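Side-chain contacts in ruler protein (Pseudomonas aeruginosa, PDB 5CUK), which acts as the molecular ruler of the type III secretion system, probably sensing needle length through this C-terminal domain, which is related to flagellar hook-length control proteins: residues P8-L11 and A12-A15; Q22-I25 and Q26-S29; Q74-R77 and G78-L81; L81-L84 and Q85-H88. All coordinates share one frame; numbering follows the deposited sequence.

Contact 1 of 4, residues P8-L11 and A12-A15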
# COMPACT_ATOMS: atom_id res chain seq x y z
N PRO A 8 -15.62 -0.20 -3.22
CA PRO A 8 -14.68 -1.17 -2.63
C PRO A 8 -13.89 -1.88 -3.71
O PRO A 8 -14.40 -2.06 -4.82
CB PRO A 8 -15.61 -2.15 -1.89
CG PRO A 8 -16.90 -2.08 -2.64
CD PRO A 8 -17.01 -0.59 -2.91
N LEU A 9 -12.66 -2.27 -3.38
CA LEU A 9 -11.85 -3.12 -4.25
C LEU A 9 -12.38 -4.52 -4.20
O LEU A 9 -12.90 -4.93 -3.16
CB LEU A 9 -10.40 -3.14 -3.79
CG LEU A 9 -9.55 -1.88 -3.86
CD1 LEU A 9 -8.18 -2.20 -3.27
CD2 LEU A 9 -9.43 -1.38 -5.29
N PRO A 10 -12.18 -5.28 -5.28
CA PRO A 10 -12.42 -6.73 -5.24
C PRO A 10 -11.64 -7.33 -4.08
O PRO A 10 -10.47 -6.96 -3.94
CB PRO A 10 -11.86 -7.23 -6.57
CG PRO A 10 -11.84 -6.02 -7.45
CD PRO A 10 -11.54 -4.87 -6.54
N LEU A 11 -12.25 -8.22 -3.29
CA LEU A 11 -11.62 -8.74 -2.07
C LEU A 11 -10.26 -9.33 -2.31
O LEU A 11 -9.34 -9.12 -1.51
CB LEU A 11 -12.51 -9.80 -1.41
CG LEU A 11 -12.31 -10.03 0.09
CD1 LEU A 11 -12.45 -8.72 0.81
CD2 LEU A 11 -13.34 -11.05 0.62
N ALA A 12 -10.11 -10.08 -3.40
CA ALA A 12 -8.87 -10.80 -3.66
C ALA A 12 -7.73 -9.82 -3.90
O ALA A 12 -6.57 -10.15 -3.65
CB ALA A 12 -9.03 -11.73 -4.84
N ASP A 13 -8.07 -8.62 -4.35
CA ASP A 13 -7.09 -7.57 -4.58
C ASP A 13 -6.72 -6.86 -3.27
O ASP A 13 -5.54 -6.67 -2.98
CB ASP A 13 -7.62 -6.57 -5.62
CG ASP A 13 -7.76 -7.20 -7.02
OD1 ASP A 13 -7.00 -6.85 -7.94
OD2 ASP A 13 -8.59 -8.12 -7.17
N LEU A 14 -7.74 -6.47 -2.49
CA LEU A 14 -7.52 -5.97 -1.14
C LEU A 14 -6.64 -6.92 -0.37
O LEU A 14 -5.61 -6.53 0.18
CB LEU A 14 -8.84 -5.78 -0.40
CG LEU A 14 -8.73 -5.33 1.04
CD1 LEU A 14 -7.96 -4.04 1.07
CD2 LEU A 14 -10.11 -5.13 1.63
N ALA A 15 -7.03 -8.19 -0.35
CA ALA A 15 -6.26 -9.20 0.37
C ALA A 15 -4.77 -9.20 -0.04
O ALA A 15 -3.89 -9.14 0.82
CB ALA A 15 -6.88 -10.58 0.17
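P10 and D13 form the tight part of this contact. P10 O takes two backbone N-H groups. L14 N lies 3.1 Å from P10 O, in the carbonyl plane, and its bond is nearly straight. D13 N is closer, 2.9 Å from P10 O, but it sits above that plane and the bond bends to 135° at the hydrogen. The D13 carboxylate crosses the P10 ring obliquely at its CB corner. Its OD2 is 3.4 Å from P10 CB and 3.9 Å from P10 CG. D13 CG stands beside its own backbone N (chi1 -66°), and this turns the carboxylate back toward P10. The other oxygen, OD1, accepts the N-H groups of Q44 and L45. The buried carboxylate therefore ties the helix start to the turn between strands 35-42 and 46-54.

P10 is the N-cap of helix 11-29. A proline has no N-H, so D13 cannot close a capping box with it. The negative charge of D13 in the first turn probably suits the positive end of the helix all the same.

L14 is also well buried. Its CB rests 3.6 Å from L11 O, and its methyls reach E79, L80 and R83 of helix 77-87. L9 is buried too and packs on A76, yet its CD1 comes no nearer than 4.4 Å to L14 N. The other side is loose. L11, A12 and A15 are exposed. The backbone bond from A15 N to L11 O is short, 2.7 Å, but L11 CD1 only brushes L14 CD2 at 4.4 Å.

Contact 2 of 4, residues Q22-I25 and Q26-S29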
# COMPACT_ATOMS: atom_id res chain seq x y z
N GLN A 22 2.18 -5.42 4.14
CA GLN A 22 2.71 -5.77 5.42
C GLN A 22 4.12 -6.36 5.29
O GLN A 22 4.96 -6.05 6.13
CB GLN A 22 1.82 -6.70 6.18
CG GLN A 22 2.45 -6.93 7.56
CD GLN A 22 1.55 -7.68 8.50
OE1 GLN A 22 0.89 -8.67 8.12
NE2 GLN A 22 1.55 -7.23 9.77
N GLY A 23 4.39 -7.16 4.26
CA GLY A 23 5.77 -7.55 3.97
C GLY A 23 6.72 -6.34 3.92
O GLY A 23 7.80 -6.38 4.49
N ARG A 24 6.33 -5.27 3.23
CA ARG A 24 7.23 -4.13 3.03
C ARG A 24 7.47 -3.39 4.34
O ARG A 24 8.54 -2.81 4.57
CB ARG A 24 6.68 -3.16 1.99
CG ARG A 24 6.36 -3.80 0.62
CD ARG A 24 7.61 -4.36 -0.02
NE ARG A 24 7.69 -5.81 0.13
CZ ARG A 24 8.83 -6.52 0.13
NH1 ARG A 24 10.03 -5.92 -0.04
NH2 ARG A 24 8.76 -7.84 0.27
N ILE A 25 6.46 -3.42 5.20
CA ILE A 25 6.58 -2.76 6.47
C ILE A 25 7.67 -3.46 7.24
O ILE A 25 8.55 -2.83 7.79
CB ILE A 25 5.26 -2.75 7.24
CG1 ILE A 25 4.27 -1.78 6.60
CG2 ILE A 25 5.46 -2.26 8.63
CD1 ILE A 25 2.86 -1.82 7.21
N GLN A 26 7.62 -4.79 7.24
CA GLN A 26 8.64 -5.56 7.92
C GLN A 26 10.00 -5.36 7.29
O GLN A 26 10.96 -5.21 8.03
CB GLN A 26 8.31 -7.04 7.95
CG GLN A 26 7.07 -7.42 8.73
CD GLN A 26 6.94 -8.93 8.87
OE1 GLN A 26 7.90 -9.63 9.25
NE2 GLN A 26 5.75 -9.45 8.54
N VAL A 27 10.13 -5.36 5.96
CA VAL A 27 11.50 -5.16 5.42
C VAL A 27 12.06 -3.81 5.88
O VAL A 27 13.23 -3.70 6.25
CB VAL A 27 11.55 -5.20 3.91
CG1 VAL A 27 12.96 -4.88 3.42
CG2 VAL A 27 11.06 -6.55 3.39
N ALA A 28 11.21 -2.80 5.87
CA ALA A 28 11.66 -1.43 6.08
C ALA A 28 12.05 -1.14 7.53
O ALA A 28 12.85 -0.24 7.82
CB ALA A 28 10.58 -0.46 5.63
N SER A 29 11.46 -1.91 8.44
CA SER A 29 11.77 -1.83 9.85
C SER A 29 13.23 -2.18 10.01
O SER A 29 14.02 -1.42 10.57
CB SER A 29 10.88 -2.76 10.69
OG SER A 29 11.53 -3.99 10.91
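The guanidinium of R24 has the V27 methyl CG2 over one face. CG2 is 3.6 Å from R24 NH1 and 3.9 Å from R24 CZ. Within the two segments nothing meets the edges of the group. The R24 chain bends at chi2 (-62°) and again at chi3 (101°), which swings its end back alongside V27, and both side chains point the same way. The same methyl has a second neighbour, with V27 CG2 3.4 Å from G23 O. The flat amide of Q26 is less engaged. Its NE2 passes Q22 CG at 4.3 Å, and Q26 CG rests 3.6 Å from Q22 O.

The backbone is regular helix here. Q26, V27, A28 and S29 each give an N-H to the carbonyl four residues earlier. A28 is buried, with its CB 3.3 Å from R24 O. At the end of helix 11-29 the hydroxyl of S29 turns back on the helix and OG donates to Q26 O at 3.2 Å. I25 O accepts S29 N and also a glycerol, probably from the crystallisation liquor.

The helix has two busy flanks. R24, V27 and A28 pack on A36 of strand 35-42, and R24 and A28 also touch V52 of strand 46-54. Q22 and I25 meet L87 of helix 77-87. One face of the R24 guanidinium is thus packed against a methyl, and the rest of the side chain against the two strands. The methyl contact is nonpolar and dispersive. It uses none of the N-H groups, which point outward in the guanidinium plane.

Contact 3 of 4, residues Q74-R77 and G78-L81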
# COMPACT_ATOMS: atom_id res chain seq x y z
N GLN A 74 -8.39 4.97 -5.88
CA GLN A 74 -8.88 6.25 -5.37
C GLN A 74 -10.33 6.17 -4.98
O GLN A 74 -10.73 6.75 -3.98
CB GLN A 74 -8.68 7.36 -6.39
CG GLN A 74 -7.42 7.17 -7.22
CD GLN A 74 -6.68 8.46 -7.52
OE1 GLN A 74 -6.10 9.06 -6.61
NE2 GLN A 74 -6.68 8.89 -8.78
N GLN A 75 -11.13 5.43 -5.76
CA GLN A 75 -12.53 5.23 -5.40
C GLN A 75 -12.63 4.46 -4.10
O GLN A 75 -13.60 4.61 -3.35
CB GLN A 75 -13.30 4.49 -6.50
CG GLN A 75 -13.39 5.28 -7.77
CD GLN A 75 -14.19 4.56 -8.83
OE1 GLN A 75 -14.95 3.62 -8.54
NE2 GLN A 75 -14.00 4.97 -10.08
N ALA A 76 -11.62 3.64 -3.83
CA ALA A 76 -11.59 2.84 -2.61
C ALA A 76 -10.59 3.38 -1.56
O ALA A 76 -10.26 2.68 -0.61
CB ALA A 76 -11.25 1.41 -2.95
N ARG A 77 -10.11 4.60 -1.74
CA ARG A 77 -9.11 5.19 -0.82
C ARG A 77 -9.49 5.13 0.67
O ARG A 77 -8.67 4.73 1.51
CB ARG A 77 -8.85 6.64 -1.22
CG ARG A 77 -8.31 7.51 -0.09
CD ARG A 77 -8.08 8.93 -0.55
NE ARG A 77 -6.86 9.03 -1.34
CZ ARG A 77 -5.64 9.12 -0.80
NH1 ARG A 77 -5.47 9.12 0.53
NH2 ARG A 77 -4.58 9.22 -1.59
N GLY A 78 -10.72 5.52 1.01
CA GLY A 78 -11.19 5.43 2.39
C GLY A 78 -11.09 4.04 3.03
O GLY A 78 -10.61 3.89 4.17
N GLU A 79 -11.56 3.02 2.31
CA GLU A 79 -11.44 1.64 2.80
C GLU A 79 -9.98 1.21 2.91
O GLU A 79 -9.58 0.45 3.80
CB GLU A 79 -12.20 0.65 1.88
CG GLU A 79 -11.90 -0.84 2.19
CD GLU A 79 -12.30 -1.82 1.05
OE1 GLU A 79 -12.61 -2.99 1.37
OE2 GLU A 79 -12.29 -1.46 -0.15
N LEU A 80 -9.18 1.67 1.96
CA LEU A 80 -7.81 1.19 1.92
C LEU A 80 -7.00 1.79 3.11
O LEU A 80 -6.41 1.04 3.88
CB LEU A 80 -7.18 1.52 0.57
CG LEU A 80 -5.88 0.74 0.43
CD1 LEU A 80 -6.13 -0.74 0.68
CD2 LEU A 80 -5.25 0.98 -0.94
N LEU A 81 -7.02 3.12 3.26
CA LEU A 81 -6.42 3.80 4.41
C LEU A 81 -6.75 3.09 5.72
O LEU A 81 -5.88 2.81 6.56
CB LEU A 81 -6.93 5.24 4.47
CG LEU A 81 -6.43 6.05 5.68
CD1 LEU A 81 -4.94 6.00 5.77
CD2 LEU A 81 -6.88 7.51 5.62
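A76 and R77 are the residues of 74-77 that meet 78-81. Before them, Q74 serves through its backbone: Q74 O accepts R77 N at 3.2 Å and so spans the junction. At A76 the chain leaves helical geometry, with phi at -105°. A76 O then accepts L80 N at 3.0 Å. The A76 methyl has the carboxylate of E79 alongside, with CB 4.1 Å from E79 OE2. The E79 chain is extended, with CG anti to the backbone N (chi1 169°), and its OE2 also takes a weak hydrogen bond from L9 N.

A76 is thus both the break after helix 67-75 and the N-cap of helix 77-87. Two helices follow one another here with a single residue between them. An alanine side chain offers no polar atom to cap the new helix.

R77 opens that helix. R77 O accepts L81 N at 2.9 Å, and L81 CB sits 3.5 Å from the same oxygen. The R77 side chain bends at chi3 and leaves G78-L81 for strand 93-99. There its NH1 donates to L95 O and its chain touches F97.

Contact 4 of 4, residues L81-L84 and Q85-H88; sequences LERL and QRLH
From L81 to L87 the backbone is helical, with Q85 N bonded to L81 O at 2.8 Å and L87 N to R83 O at 3.2 Å; the bonds from R86 N to E82 O and from H88 N to L84 O are weak, and the chain leaves helical geometry at H88. L84 and L87 lie side by side, and L84 CD2 meets L87 CD1 at 3.7 Å. On the outer face R86 extends straight past E82 and R83. E82 and R86 pair as a salt bridge, but their ends are too close in the model, so its detail is doubtful. R86 NH1 also rests 3.8 Å from R83 CD. The R83 and R86 guanidinium planes are almost parallel, with R83 NE 4.2 Å from R86 NH1. A carboxylate nearby would probably ease this like charge, though its exact place is unsure. Q85 bends at chi2, and its amide bridges V93 N through OE1 and Q91 O through NE2.

The inner face lies between two elements. L84 packs on L18 and V21 of helix 11-29 and on L95 of strand 93-99. L81 rests on V93 of that strand.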
# COMPACT_ATOMS: atom_id res chain seq x y z
N LEU A 81 -7.02 3.12 3.26
CA LEU A 81 -6.42 3.80 4.41
C LEU A 81 -6.75 3.09 5.72
O LEU A 81 -5.88 2.81 6.56
CB LEU A 81 -6.93 5.24 4.47
CG LEU A 81 -6.43 6.05 5.68
CD1 LEU A 81 -4.94 6.00 5.77
CD2 LEU A 81 -6.88 7.51 5.62
N GLU A 82 -8.02 2.77 5.86
CA GLU A 82 -8.55 2.32 7.12
C GLU A 82 -8.07 0.94 7.49
O GLU A 82 -7.82 0.67 8.65
CB GLU A 82 -10.07 2.37 7.05
CG GLU A 82 -10.78 1.48 8.02
CD GLU A 82 -12.28 1.60 7.87
OE1 GLU A 82 -12.74 2.02 6.77
OE2 GLU A 82 -13.00 1.28 8.85
N ARG A 83 -7.94 0.07 6.49
CA ARG A 83 -7.40 -1.26 6.71
C ARG A 83 -5.89 -1.25 6.86
O ARG A 83 -5.32 -2.09 7.52
CB ARG A 83 -7.76 -2.17 5.54
CG ARG A 83 -9.26 -2.24 5.26
CD ARG A 83 -9.95 -2.93 6.43
NE ARG A 83 -9.39 -4.26 6.68
CZ ARG A 83 -9.98 -5.38 6.27
NH1 ARG A 83 -11.13 -5.29 5.62
NH2 ARG A 83 -9.43 -6.58 6.53
N LEU A 84 -5.22 -0.35 6.16
CA LEU A 84 -3.79 -0.27 6.30
C LEU A 84 -3.49 0.26 7.72
O LEU A 84 -2.65 -0.28 8.40
CB LEU A 84 -3.19 0.61 5.22
CG LEU A 84 -3.31 0.00 3.82
CD1 LEU A 84 -3.05 1.05 2.77
CD2 LEU A 84 -2.34 -1.15 3.71
N GLN A 85 -4.24 1.27 8.18
CA GLN A 85 -4.01 1.84 9.51
C GLN A 85 -4.14 0.78 10.59
O GLN A 85 -3.34 0.75 11.53
CB GLN A 85 -4.97 2.99 9.81
CG GLN A 85 -4.67 3.70 11.15
CD GLN A 85 -3.26 4.28 11.18
OE1 GLN A 85 -3.02 5.37 10.69
NE2 GLN A 85 -2.33 3.52 11.72
N ARG A 86 -5.11 -0.12 10.42
CA ARG A 86 -5.37 -1.14 11.44
C ARG A 86 -4.29 -2.20 11.42
O ARG A 86 -4.02 -2.87 12.42
CB ARG A 86 -6.73 -1.78 11.24
CG ARG A 86 -7.90 -0.79 11.17
CD ARG A 86 -9.24 -1.53 11.21
NE ARG A 86 -10.37 -0.72 10.78
CZ ARG A 86 -11.44 -1.24 10.17
NH1 ARG A 86 -11.50 -2.55 9.91
NH2 ARG A 86 -12.46 -0.46 9.83
N LEU A 87 -3.66 -2.31 10.26
CA LEU A 87 -2.51 -3.18 10.02
C LEU A 87 -1.24 -2.71 10.77
O LEU A 87 -0.36 -3.51 11.13
CB LEU A 87 -2.30 -3.20 8.49
CG LEU A 87 -1.56 -4.23 7.65
CD1 LEU A 87 -1.60 -3.75 6.23
CD2 LEU A 87 -0.11 -4.35 8.12
N HIS A 88 -1.15 -1.40 10.99
CA HIS A 88 0.04 -0.78 11.61
C HIS A 88 -0.36 0.28 12.64
O HIS A 88 -0.26 1.47 12.39
CB HIS A 88 0.92 -0.16 10.52
CG HIS A 88 2.20 0.43 11.03
ND1 HIS A 88 3.31 -0.34 11.29
CD2 HIS A 88 2.57 1.71 11.25
CE1 HIS A 88 4.30 0.44 11.69
NE2 HIS A 88 3.87 1.69 11.68

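Overall arrangement
Contact 1 spans the entry to helix 11-29 and contact 2 its end, with centres 20 Å apart. Contacts 3 and 4 share L81 and follow one another along helix 77-87. The two helices pair start with start and end with end. Contact 1 meets contact 3, where L14 CD2 is 3.3 Å from E79 OE1. It also reaches contact 4, with L14 CD2 4.1 Å from R83 NH1. Contact 2 meets contact 4, where Q22 CB is 3.6 Å from L87 CD2. Contacts 2 and 3 lie on opposite sides of the chain's centre. Glycerol, probably from the crystallisation liquor, lies about 3 Å from the side chains of S29, R77 and H88 and need not mark a site.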